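Long-range contacts in long form D7clu1 salivary protein (Culex quinquefasciatus, PDB 6V4C), which binds and sequesters adenine nucleotides such as ADP and ATP, inhibiting platelet aggregation and helping the female mosquito to feed: residues C18-F23 and S267-E272; K70-A75 and K124-D129; H172-D177 and Y239-Y244. One frame throughout, in Å; residues are numbered along the deposited sequence.

Contact 1 (C18-F23 and S267-E272); sequences CMEDHF and SYRLRE. With ADP (adenosine-5'-diphosphate), chain B.
L270 and F23 meet because of their first torsions. In F23 the ring's CG sits between the backbone N and the carbonyl carbon (chi1 86°), and this presents one ring face to the 267-272 segment. In L270 CG lies beside the backbone N, and its two methyls reach the helix. CD2 stands over the centre of the F23 ring, 3.7 Å from the centroid and only 7° off the ring normal. This is a CH-pi contact with the whole face, since all six ring carbons lie at similar distances from the methyl. CD1, the other branch, packs against M19, 3.5 Å from M19 CB. M19 CE comes within 3.7 Å of the same L270 CD1. L270 is thus held between M19 and F23, one helical turn apart. M34 of helix 27-34 also touches M19 and L270, and F23 packs on W33 and edge-to-face with F27.

Beside this apolar patch, E20 runs out extended and crosses R269 at about a right angle. E20 OE2 and R269 NH1 form a salt bridge of 3.5 Å. The carboxylate and guanidinium planes are 70° apart, so the two groups do not lie flat side by side. E20 OE2 also has a long, weak ion pair with R207.

Two residues before R269, S267 turns to the nucleotide. Its OG lies 2.4 Å from ADP O3', a hydrogen bond whose very short length is doubtful; either hydroxyl could be the donor. The contact thus joins helix 8-22 of the N-terminal PBP/GOBP region to the ligand-binding loop after helix 249-263. Its chemistry implies anchoring mainly by buried apolar packing around L270, with the long, twisted ion pair probably adding a modest electrostatic attraction.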
loop_
_atom_site.group_PDB
_atom_site.type_symbol
_atom_site.label_atom_id
_atom_site.label_comp_id
_atom_site.label_asym_id
_atom_site.label_seq_id
_atom_site.Cartn_x
_atom_site.Cartn_y
_atom_site.Cartn_z
ATOM N N CYS A 18 -0.414 -6.681 -4.665
ATOM C CA CYS A 18 -0.309 -7.697 -5.708
ATOM C C CYS A 18 -0.268 -9.096 -5.112
ATOM O O CYS A 18 -0.900 -10.020 -5.636
ATOM C CB CYS A 18 0.927 -7.455 -6.573
ATOM S SG CYS A 18 0.781 -6.098 -7.749
ATOM N N MET A 19 0.470 -9.272 -4.011
ATOM C CA MET A 19 0.550 -10.583 -3.378
ATOM C C MET A 19 -0.813 -11.036 -2.873
ATOM O O MET A 19 -1.186 -12.203 -3.035
ATOM C CB MET A 19 1.566 -10.556 -2.236
ATOM C CG MET A 19 2.993 -10.250 -2.664
ATOM S SD MET A 19 4.158 -10.550 -1.326
ATOM C CE MET A 19 3.692 -12.226 -0.913
ATOM N N GLU A 20 -1.575 -10.125 -2.262
ATOM C CA GLU A 20 -2.908 -10.477 -1.782
ATOM C C GLU A 20 -3.831 -10.852 -2.934
ATOM O O GLU A 20 -4.647 -11.772 -2.814
ATOM C CB GLU A 20 -3.506 -9.316 -0.987
ATOM C CG GLU A 20 -2.861 -9.078 0.368
ATOM C CD GLU A 20 -3.540 -7.962 1.139
ATOM O OE1 GLU A 20 -3.018 -7.563 2.201
ATOM O OE2 GLU A 20 -4.597 -7.481 0.680
ATOM N N ASP A 21 -3.717 -10.148 -4.062
ATOM C CA ASP A 21 -4.633 -10.375 -5.174
ATOM C C ASP A 21 -4.344 -11.667 -5.931
ATOM O O ASP A 21 -5.213 -12.135 -6.676
ATOM C CB ASP A 21 -4.595 -9.190 -6.142
ATOM C CG ASP A 21 -5.331 -7.974 -5.612
ATOM O OD1 ASP A 21 -5.983 -8.080 -4.551
ATOM O OD2 ASP A 21 -5.255 -6.907 -6.258
ATOM N N HIS A 22 -3.161 -12.259 -5.758
ATOM C CA HIS A 22 -2.740 -13.370 -6.604
ATOM C C HIS A 22 -2.261 -14.616 -5.870
ATOM O O HIS A 22 -2.163 -15.670 -6.509
ATOM C CB HIS A 22 -1.644 -12.922 -7.585
ATOM C CG HIS A 22 -2.143 -12.040 -8.688
ATOM N ND1 HIS A 22 -1.408 -10.987 -9.189
ATOM C CD2 HIS A 22 -3.300 -12.059 -9.391
ATOM C CE1 HIS A 22 -2.094 -10.392 -10.150
ATOM N NE2 HIS A 22 -3.243 -11.025 -10.293
ATOM N N PHE A 23 -1.958 -14.548 -4.571
ATOM C CA PHE A 23 -1.366 -15.710 -3.912
ATOM C C PHE A 23 -2.358 -16.851 -3.717
ATOM O O PHE A 23 -1.935 -18.008 -3.623
ATOM C CB PHE A 23 -0.672 -15.317 -2.603
ATOM C CG PHE A 23 -1.581 -15.283 -1.406
ATOM C CD1 PHE A 23 -2.686 -14.450 -1.374
ATOM C CD2 PHE A 23 -1.310 -16.071 -0.297
ATOM C CE1 PHE A 23 -3.516 -14.417 -0.268
ATOM C CE2 PHE A 23 -2.131 -16.038 0.813
ATOM C CZ PHE A 23 -3.238 -15.212 0.826
ATOM N N SER A 267 2.298 -6.938 4.978
ATOM C CA SER A 267 2.272 -8.375 4.730
ATOM C C SER A 267 1.406 -9.133 5.727
ATOM O O SER A 267 1.446 -10.368 5.740
ATOM C CB SER A 267 3.695 -8.942 4.769
ATOM O OG SER A 267 4.568 -8.193 3.945
ATOM N N TYR A 268 0.628 -8.415 6.542
ATOM C CA TYR A 268 -0.099 -9.018 7.659
ATOM C C TYR A 268 -0.958 -10.196 7.209
ATOM O O TYR A 268 -0.854 -11.301 7.755
ATOM C CB TYR A 268 -0.956 -7.939 8.326
ATOM C CG TYR A 268 -1.596 -8.328 9.640
ATOM C CD1 TYR A 268 -0.893 -8.231 10.833
ATOM C CD2 TYR A 268 -2.916 -8.759 9.692
ATOM C CE1 TYR A 268 -1.479 -8.571 12.041
ATOM C CE2 TYR A 268 -3.512 -9.100 10.895
ATOM C CZ TYR A 268 -2.788 -9.002 12.065
ATOM O OH TYR A 268 -3.374 -9.341 13.264
ATOM N N ARG A 269 -1.810 -9.983 6.207
ATOM C CA ARG A 269 -2.725 -11.034 5.777
ATOM C C ARG A 269 -2.037 -12.169 5.028
ATOM O O ARG A 269 -2.672 -13.202 4.791
ATOM C CB ARG A 269 -3.846 -10.448 4.921
ATOM C CG ARG A 269 -4.794 -9.551 5.688
ATOM C CD ARG A 269 -5.789 -8.893 4.757
ATOM N NE ARG A 269 -6.802 -9.827 4.280
ATOM C CZ ARG A 269 -7.565 -9.612 3.213
ATOM N NH1 ARG A 269 -7.415 -8.502 2.501
ATOM N NH2 ARG A 269 -8.469 -10.512 2.850
ATOM N N LEU A 270 -0.769 -12.009 4.656
ATOM C CA LEU A 270 -0.058 -13.039 3.911
ATOM C C LEU A 270 0.649 -14.050 4.805
ATOM O O LEU A 270 1.096 -15.089 4.308
ATOM C CB LEU A 270 0.924 -12.397 2.930
ATOM C CG LEU A 270 0.252 -11.452 1.934
ATOM C CD1 LEU A 270 1.272 -10.529 1.301
ATOM C CD2 LEU A 270 -0.500 -12.241 0.871
ATOM N N ARG A 271 0.709 -13.820 6.081
ATOM C CA ARG A 271 1.158 -14.881 6.970
ATOM C C ARG A 271 -0.076 -15.615 7.396
ATOM O O ARG A 271 -1.018 -15.049 7.609
ATOM C CB ARG A 271 1.782 -14.410 8.237
ATOM C CG ARG A 271 2.631 -13.221 7.968
ATOM C CD ARG A 271 3.975 -13.678 7.850
ATOM N NE ARG A 271 4.396 -12.486 7.241
ATOM C CZ ARG A 271 4.374 -11.287 7.748
ATOM N NH1 ARG A 271 3.902 -11.013 8.914
ATOM N NH2 ARG A 271 4.876 -10.325 7.078
ATOM N N GLU A 272 0.067 -16.875 7.684
ATOM C CA GLU A 272 -1.098 -17.742 7.850
ATOM C C GLU A 272 -1.823 -17.482 9.167
ATOM O O GLU A 272 -3.057 -17.548 9.224
ATOM C CB GLU A 272 -0.691 -19.211 7.733
ATOM C CG GLU A 272 -1.862 -20.146 7.511
ATOM C CD GLU A 272 -1.523 -21.590 7.814
ATOM O OE1 GLU A 272 -2.279 -22.227 8.579
ATOM O OE2 GLU A 272 -0.501 -22.084 7.294
HETATM P PB ADP B . 12.026 -7.884 7.119
HETATM O O1B ADP B . 13.066 -7.453 7.912
HETATM O O2B ADP B . 11.835 -9.284 7.120
HETATM O O3B ADP B . 12.136 -7.414 5.836
HETATM P PA ADP B . 9.466 -8.360 8.412
HETATM O O1A ADP B . 9.396 -8.634 9.877
HETATM O O2A ADP B . 9.438 -9.581 7.698
HETATM O O3A ADP B . 10.723 -7.567 7.994
HETATM O "O5'" ADP B . 8.570 -7.360 7.691
HETATM C "C5'" ADP B . 8.746 -7.023 6.332
HETATM C "C4'" ADP B . 7.478 -6.473 5.719
HETATM O "O4'" ADP B . 7.344 -5.093 5.946
HETATM C "C3'" ADP B . 7.378 -6.453 4.211
HETATM O "O3'" ADP B . 6.936 -7.662 3.689
HETATM C "C2'" ADP B . 6.474 -5.271 3.873
HETATM O "O2'" ADP B . 5.219 -5.702 3.562
HETATM C "C1'" ADP B . 6.334 -4.575 5.187
HETATM N N9 ADP B . 6.505 -3.157 5.149
HETATM C C8 ADP B . 7.568 -2.534 4.676
HETATM N N7 ADP B . 7.522 -1.272 4.788
HETATM C C5 ADP B . 6.340 -1.019 5.368
HETATM C C6 ADP B . 5.694 0.148 5.761
HETATM N N6 ADP B . 6.162 1.337 5.607
HETATM N N1 ADP B . 4.509 0.045 6.309
HETATM C C2 ADP B . 3.991 -1.135 6.457
HETATM N N3 ADP B . 4.500 -2.273 6.153
HETATM C C4 ADP B . 5.691 -2.180 5.606
#

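Contact 2 (K70-A75 and K124-D129); sequences KQQYEA and KIYLLD
Q72 lies against I125, Y126 and L127. Its CB leaves helix 66-75 toward the other segment, and CG is anti to the backbone N (chi1 179°). That places CG over one face of the Y126 ring, 3.9 Å from the centroid and 14° off the ring normal. It sits toward the rim, with Y126 CE2 its nearest ring atom, and is also 3.5 Å from I125 O. The chain then bends at chi2 (69°), and the amide ends up nearly parallel to the ring. CD carries the amide past the carbonyl of I125. NE2 gives a weak hydrogen bond to I125 O, 3.4 Å long, and it also lies 3.9 Å from L127 CD1. OE1 accepts from M6 N.

The contact packs helix 66-75 of the N-terminal PBP/GOBP region on the end of helix 121-125. A Schellman motif ends the latter helix, with L127 as the C-prime residue at positive phi; L127 N bonds to K124 O and L128 N to E123 O. L127 also touches V132 and I136 of helix 130-139, which carries ADP-binding R133 and Y137. A water bridges the two segments, hydrogen-bonded to I125 O (2.8 Å) and to Q72 O (2.6 Å).

The I125 side chain meets Y73: its CD1 packs 4.0 Å from Y73 CD1, approaching the ring obliquely. The hydroxyl of Y73 is hydrogen-bonded to V82 O.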
loop_
_atom_site.group_PDB
_atom_site.type_symbol
_atom_site.label_atom_id
_atom_site.label_comp_id
_atom_site.label_asym_id
_atom_site.label_seq_id
_atom_site.Cartn_x
_atom_site.Cartn_y
_atom_site.Cartn_z
ATOM N N LYS A 70 15.264 3.835 -14.654
ATOM C CA LYS A 70 16.373 4.761 -14.453
ATOM C C LYS A 70 15.982 5.878 -13.493
ATOM O O LYS A 70 16.787 6.296 -12.652
ATOM N N GLN A 71 14.749 6.374 -13.603
ATOM C CA GLN A 71 14.286 7.399 -12.673
ATOM C C GLN A 71 14.203 6.855 -11.252
ATOM O O GLN A 71 14.560 7.550 -10.293
ATOM C CB GLN A 71 12.932 7.947 -13.121
ATOM C CG GLN A 71 12.927 9.442 -13.394
ATOM C CD GLN A 71 11.534 9.975 -13.662
ATOM O OE1 GLN A 71 10.741 9.349 -14.367
ATOM N NE2 GLN A 71 11.223 11.134 -13.090
ATOM N N GLN A 72 13.738 5.611 -11.097
ATOM C CA GLN A 72 13.682 5.006 -9.772
ATOM C C GLN A 72 15.077 4.819 -9.193
ATOM O O GLN A 72 15.299 5.052 -7.998
ATOM C CB GLN A 72 12.942 3.669 -9.831
ATOM C CG GLN A 72 12.848 2.951 -8.491
ATOM C CD GLN A 72 11.934 3.657 -7.505
ATOM O OE1 GLN A 72 11.003 4.360 -7.896
ATOM N NE2 GLN A 72 12.198 3.469 -6.216
ATOM N N TYR A 73 16.035 4.400 -10.026
ATOM C CA TYR A 73 17.406 4.254 -9.549
ATOM C C TYR A 73 17.988 5.601 -9.140
ATOM O O TYR A 73 18.618 5.725 -8.084
ATOM C CB TYR A 73 18.286 3.599 -10.617
ATOM C CG TYR A 73 19.755 3.708 -10.279
ATOM C CD1 TYR A 73 20.340 2.840 -9.369
ATOM C CD2 TYR A 73 20.550 4.702 -10.839
ATOM C CE1 TYR A 73 21.676 2.947 -9.036
ATOM C CE2 TYR A 73 21.887 4.818 -10.510
ATOM C CZ TYR A 73 22.443 3.935 -9.607
ATOM O OH TYR A 73 23.772 4.037 -9.272
ATOM N N GLU A 74 17.789 6.624 -9.975
ATOM C CA GLU A 74 18.372 7.933 -9.700
ATOM C C GLU A 74 17.804 8.553 -8.433
ATOM O O GLU A 74 18.503 9.308 -7.746
ATOM C CB GLU A 74 18.147 8.869 -10.886
ATOM C CG GLU A 74 18.948 8.499 -12.120
ATOM C CD GLU A 74 20.439 8.684 -11.926
ATOM O OE1 GLU A 74 20.845 9.705 -11.333
ATOM O OE2 GLU A 74 21.206 7.804 -12.367
ATOM N N ALA A 75 16.548 8.245 -8.105
ATOM C CA ALA A 75 15.901 8.892 -6.971
ATOM C C ALA A 75 16.517 8.478 -5.639
ATOM O O ALA A 75 16.427 9.225 -4.659
ATOM C CB ALA A 75 14.404 8.597 -6.986
ATOM N N LYS A 124 16.921 -3.880 -4.396
ATOM C CA LYS A 124 17.606 -2.702 -3.879
ATOM C C LYS A 124 17.128 -1.433 -4.573
ATOM O O LYS A 124 16.872 -0.419 -3.914
ATOM C CB LYS A 124 19.119 -2.865 -4.019
ATOM C CG LYS A 124 19.714 -3.925 -3.113
ATOM C CD LYS A 124 21.219 -4.032 -3.292
ATOM C CE LYS A 124 21.820 -5.046 -2.334
ATOM N NZ LYS A 124 23.301 -5.085 -2.446
ATOM N N ILE A 125 17.000 -1.469 -5.899
ATOM C CA ILE A 125 16.576 -0.281 -6.634
ATOM C C ILE A 125 15.154 0.114 -6.251
ATOM O O ILE A 125 14.839 1.304 -6.133
ATOM C CB ILE A 125 16.744 -0.495 -8.149
ATOM C CG1 ILE A 125 18.231 -0.534 -8.514
ATOM C CG2 ILE A 125 16.030 0.596 -8.931
ATOM C CD1 ILE A 125 18.502 -0.605 -10.001
ATOM N N TYR A 126 14.281 -0.870 -6.036
ATOM C CA TYR A 126 12.900 -0.608 -5.656
ATOM C C TYR A 126 12.684 -0.646 -4.146
ATOM O O TYR A 126 11.550 -0.818 -3.688
ATOM C CB TYR A 126 11.944 -1.529 -6.412
ATOM C CG TYR A 126 11.808 -1.111 -7.860
ATOM C CD1 TYR A 126 12.774 -1.457 -8.796
ATOM C CD2 TYR A 126 10.734 -0.338 -8.282
ATOM C CE1 TYR A 126 12.664 -1.061 -10.116
ATOM C CE2 TYR A 126 10.614 0.063 -9.601
ATOM C CZ TYR A 126 11.583 -0.302 -10.513
ATOM O OH TYR A 126 11.472 0.094 -11.827
ATOM N N LEU A 127 13.755 -0.488 -3.368
ATOM C CA LEU A 127 13.667 -0.184 -1.941
ATOM C C LEU A 127 12.940 -1.268 -1.149
ATOM O O LEU A 127 12.348 -0.993 -0.103
ATOM C CB LEU A 127 13.049 1.199 -1.701
ATOM C CG LEU A 127 13.503 2.281 -2.685
ATOM C CD1 LEU A 127 12.875 3.631 -2.376
ATOM C CD2 LEU A 127 15.024 2.387 -2.727
ATOM N N LEU A 128 12.967 -2.506 -1.643
ATOM C CA LEU A 128 12.427 -3.634 -0.898
ATOM C C LEU A 128 13.488 -4.375 -0.097
ATOM O O LEU A 128 13.141 -5.124 0.823
ATOM C CB LEU A 128 11.712 -4.604 -1.840
ATOM C CG LEU A 128 10.429 -4.066 -2.481
ATOM C CD1 LEU A 128 9.920 -5.025 -3.540
ATOM C CD2 LEU A 128 9.362 -3.827 -1.421
ATOM N N ASP A 129 14.762 -4.185 -0.430
ATOM C CA ASP A 129 15.849 -4.738 0.367
ATOM C C ASP A 129 15.796 -4.153 1.774
ATOM O O ASP A 129 15.644 -2.943 1.947
ATOM C CB ASP A 129 17.179 -4.394 -0.297
ATOM C CG ASP A 129 18.367 -4.860 0.505
ATOM O OD1 ASP A 129 18.768 -6.033 0.347
ATOM O OD2 ASP A 129 18.900 -4.051 1.292
HETATM O O HOH W 1 16.587 3.418 -6.502
#

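Contact 3 (H172-D177 and Y239-Y244); sequences HGFSDD and YYKCIY. With ZN (zinc ion), chain L.
Y240 OH donates to G173 O at 2.6 Å, the shorter of two hydroxyl bonds that tie the loop 172-177 to helix 235-247. The donor is tilted 21° from the carbonyl plane. One turn further along the helix, Y244 OH donates to H172 O at 2.7 Å. This bond lies in the carbonyl plane, with a C=O...donor angle of 152°. Y240 has CG anti to the backbone N (chi1 -178°), as does Y244, and this sends both rings out to the loop. Each ring meets its carbonyl oxygen edge-on. Two successive backbone carbonyls are thus satisfied by two tyrosines four residues apart.

G173 ends helix 164-172 at positive phi, and its backbone comes close to both tyrosines.

F174 is the main apolar side chain of the loop. K241 crosses it at about a right angle and lays its aliphatic chain over one ring face. K241 CE is 3.6 Å from the ring centroid, nearly straight above it, in a CH-pi contact. K241 NZ lies further off, where any cation-pi attraction is weak at most, and it forms a salt bridge to D245. At its edge the F174 ring meets Y240, with F174 CD1 4.1 Å from Y240 CE1. F174 CB rests 4.0 Å from Y244 CE2.

H172 turns its imidazole to the zinc, which ND1 binds at 2.1 Å. E249 supplies the other protein ligand and also accepts a weak hydrogen bond from Y244 OH.

In the C-terminal PBP/GOBP region, F180 of helix 179-190 meets the rings of F174 and Y240, F252 of helix 249-263 meets both tyrosines, and the C228-C242 disulfide ties helix 235-247 to the chain beyond helix 218-226.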
loop_
_atom_site.group_PDB
_atom_site.type_symbol
_atom_site.label_atom_id
_atom_site.label_comp_id
_atom_site.label_asym_id
_atom_site.label_seq_id
_atom_site.Cartn_x
_atom_site.Cartn_y
_atom_site.Cartn_z
ATOM N N HIS A 172 -14.729 7.414 18.005
ATOM C CA HIS A 172 -15.824 7.443 17.049
ATOM C C HIS A 172 -15.379 7.522 15.597
ATOM O O HIS A 172 -16.237 7.514 14.707
ATOM C CB HIS A 172 -16.773 8.606 17.368
ATOM C CG HIS A 172 -17.138 8.706 18.817
ATOM N ND1 HIS A 172 -18.029 7.846 19.423
ATOM C CD2 HIS A 172 -16.732 9.567 19.780
ATOM C CE1 HIS A 172 -18.156 8.173 20.697
ATOM N NE2 HIS A 172 -17.376 9.212 20.941
ATOM N N GLY A 173 -14.078 7.606 15.324
ATOM C CA GLY A 173 -13.602 7.670 13.957
ATOM C C GLY A 173 -13.871 8.967 13.232
ATOM O O GLY A 173 -13.689 9.027 12.013
ATOM N N PHE A 174 -14.297 10.009 13.938
ATOM C CA PHE A 174 -14.584 11.286 13.306
ATOM C C PHE A 174 -14.462 12.376 14.358
ATOM O O PHE A 174 -14.607 12.126 15.557
ATOM C CB PHE A 174 -15.982 11.297 12.675
ATOM C CG PHE A 174 -16.272 12.529 11.872
ATOM C CD1 PHE A 174 -15.760 12.671 10.592
ATOM C CD2 PHE A 174 -17.050 13.549 12.395
ATOM C CE1 PHE A 174 -16.022 13.806 9.849
ATOM C CE2 PHE A 174 -17.315 14.687 11.655
ATOM C CZ PHE A 174 -16.802 14.814 10.379
ATOM N N SER A 175 -14.182 13.588 13.892
ATOM C CA SER A 175 -14.092 14.737 14.777
ATOM C C SER A 175 -14.501 15.982 14.011
ATOM O O SER A 175 -14.184 16.125 12.826
ATOM C CB SER A 175 -12.672 14.915 15.324
ATOM O OG SER A 175 -12.541 16.152 16.005
ATOM N N ASP A 176 -15.202 16.880 14.701
ATOM C CA ASP A 176 -15.607 18.159 14.135
ATOM C C ASP A 176 -14.527 19.224 14.252
ATOM O O ASP A 176 -14.666 20.290 13.643
ATOM C CB ASP A 176 -16.866 18.663 14.845
ATOM C CG ASP A 176 -16.689 18.737 16.351
ATOM O OD1 ASP A 176 -16.413 17.687 16.972
ATOM O OD2 ASP A 176 -16.809 19.846 16.913
ATOM N N ASP A 177 -13.462 18.969 15.013
ATOM C CA ASP A 177 -12.458 19.986 15.270
ATOM C C ASP A 177 -11.683 20.307 13.991
ATOM O O ASP A 177 -11.632 19.497 13.063
ATOM C CB ASP A 177 -11.514 19.531 16.383
ATOM C CG ASP A 177 -10.420 18.612 15.885
ATOM O OD1 ASP A 177 -10.718 17.450 15.533
ATOM O OD2 ASP A 177 -9.255 19.060 15.842
ATOM N N TYR A 239 -15.460 13.450 1.770
ATOM C CA TYR A 239 -15.725 12.104 1.271
ATOM C C TYR A 239 -15.648 11.077 2.395
ATOM O O TYR A 239 -16.455 10.142 2.449
ATOM C CB TYR A 239 -14.750 11.757 0.148
ATOM C CG TYR A 239 -15.116 12.368 -1.188
ATOM C CD1 TYR A 239 -16.232 11.927 -1.891
ATOM C CD2 TYR A 239 -14.345 13.378 -1.749
ATOM C CE1 TYR A 239 -16.572 12.478 -3.116
ATOM C CE2 TYR A 239 -14.677 13.934 -2.976
ATOM C CZ TYR A 239 -15.792 13.480 -3.652
ATOM O OH TYR A 239 -16.128 14.029 -4.868
ATOM N N TYR A 240 -14.674 11.238 3.292
ATOM C CA TYR A 240 -14.577 10.393 4.479
ATOM C C TYR A 240 -15.887 10.402 5.255
ATOM O O TYR A 240 -16.419 9.346 5.617
ATOM C CB TYR A 240 -13.421 10.912 5.338
ATOM C CG TYR A 240 -13.102 10.153 6.608
ATOM C CD1 TYR A 240 -13.873 10.317 7.751
ATOM C CD2 TYR A 240 -11.985 9.331 6.685
ATOM C CE1 TYR A 240 -13.570 9.651 8.916
ATOM C CE2 TYR A 240 -11.669 8.662 7.853
ATOM C CZ TYR A 240 -12.467 8.828 8.965
ATOM O OH TYR A 240 -12.164 8.169 10.134
ATOM N N LYS A 241 -16.438 11.593 5.500
ATOM C CA LYS A 241 -17.702 11.681 6.225
ATOM C C LYS A 241 -18.859 11.104 5.417
ATOM O O LYS A 241 -19.784 10.520 5.995
ATOM C CB LYS A 241 -17.987 13.131 6.624
ATOM C CG LYS A 241 -19.144 13.297 7.612
ATOM C CD LYS A 241 -19.031 12.293 8.761
ATOM C CE LYS A 241 -19.833 12.720 9.983
ATOM N NZ LYS A 241 -21.288 12.869 9.705
ATOM N N CYS A 242 -18.820 11.247 4.090
ATOM C CA CYS A 242 -19.863 10.668 3.251
ATOM C C CYS A 242 -19.871 9.145 3.350
ATOM O O CYS A 242 -20.938 8.528 3.449
ATOM C CB CYS A 242 -19.687 11.144 1.805
ATOM S SG CYS A 242 -20.246 12.866 1.514
ATOM N N ILE A 243 -18.690 8.523 3.337
ATOM C CA ILE A 243 -18.599 7.074 3.514
ATOM C C ILE A 243 -19.032 6.679 4.921
ATOM O O ILE A 243 -19.748 5.688 5.115
ATOM C CB ILE A 243 -17.166 6.601 3.211
ATOM C CG1 ILE A 243 -16.756 7.002 1.793
ATOM C CG2 ILE A 243 -17.043 5.096 3.424
ATOM C CD1 ILE A 243 -15.259 7.044 1.588
ATOM N N TYR A 244 -18.591 7.445 5.921
ATOM C CA TYR A 244 -18.989 7.219 7.309
ATOM C C TYR A 244 -20.507 7.195 7.452
ATOM O O TYR A 244 -21.073 6.285 8.068
ATOM C CB TYR A 244 -18.383 8.342 8.157
ATOM C CG TYR A 244 -18.491 8.204 9.660
ATOM C CD1 TYR A 244 -19.671 8.510 10.326
ATOM C CD2 TYR A 244 -17.389 7.829 10.419
ATOM C CE1 TYR A 244 -19.762 8.410 11.701
ATOM C CE2 TYR A 244 -17.470 7.727 11.794
ATOM C CZ TYR A 244 -18.658 8.018 12.431
ATOM O OH TYR A 244 -18.740 7.920 13.801
HETATM ZN ZN ZN L . -19.346 6.479 18.533
#

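In the fold
Contact 1 closes the largest loop: contacts 2 and 3 both lie within the sequence between its segments. Contact 2 closes before contact 3 opens, and their centres are about 37 Å apart, on opposite sides of the chain's centre. Contact 1 holds S267 of the ADP site. Contact 2 is a neighbour of that site: the L127 side chain is about 5 Å from that of R133, an ADP-binding residue, and about 9 Å from ADP. The nearest atoms of contacts 1 and 2 are about 8 Å apart. Contact 3 stands apart beside a zinc ion, its nearest atoms about 17 Å from contact 1 and about 26 Å from contact 2.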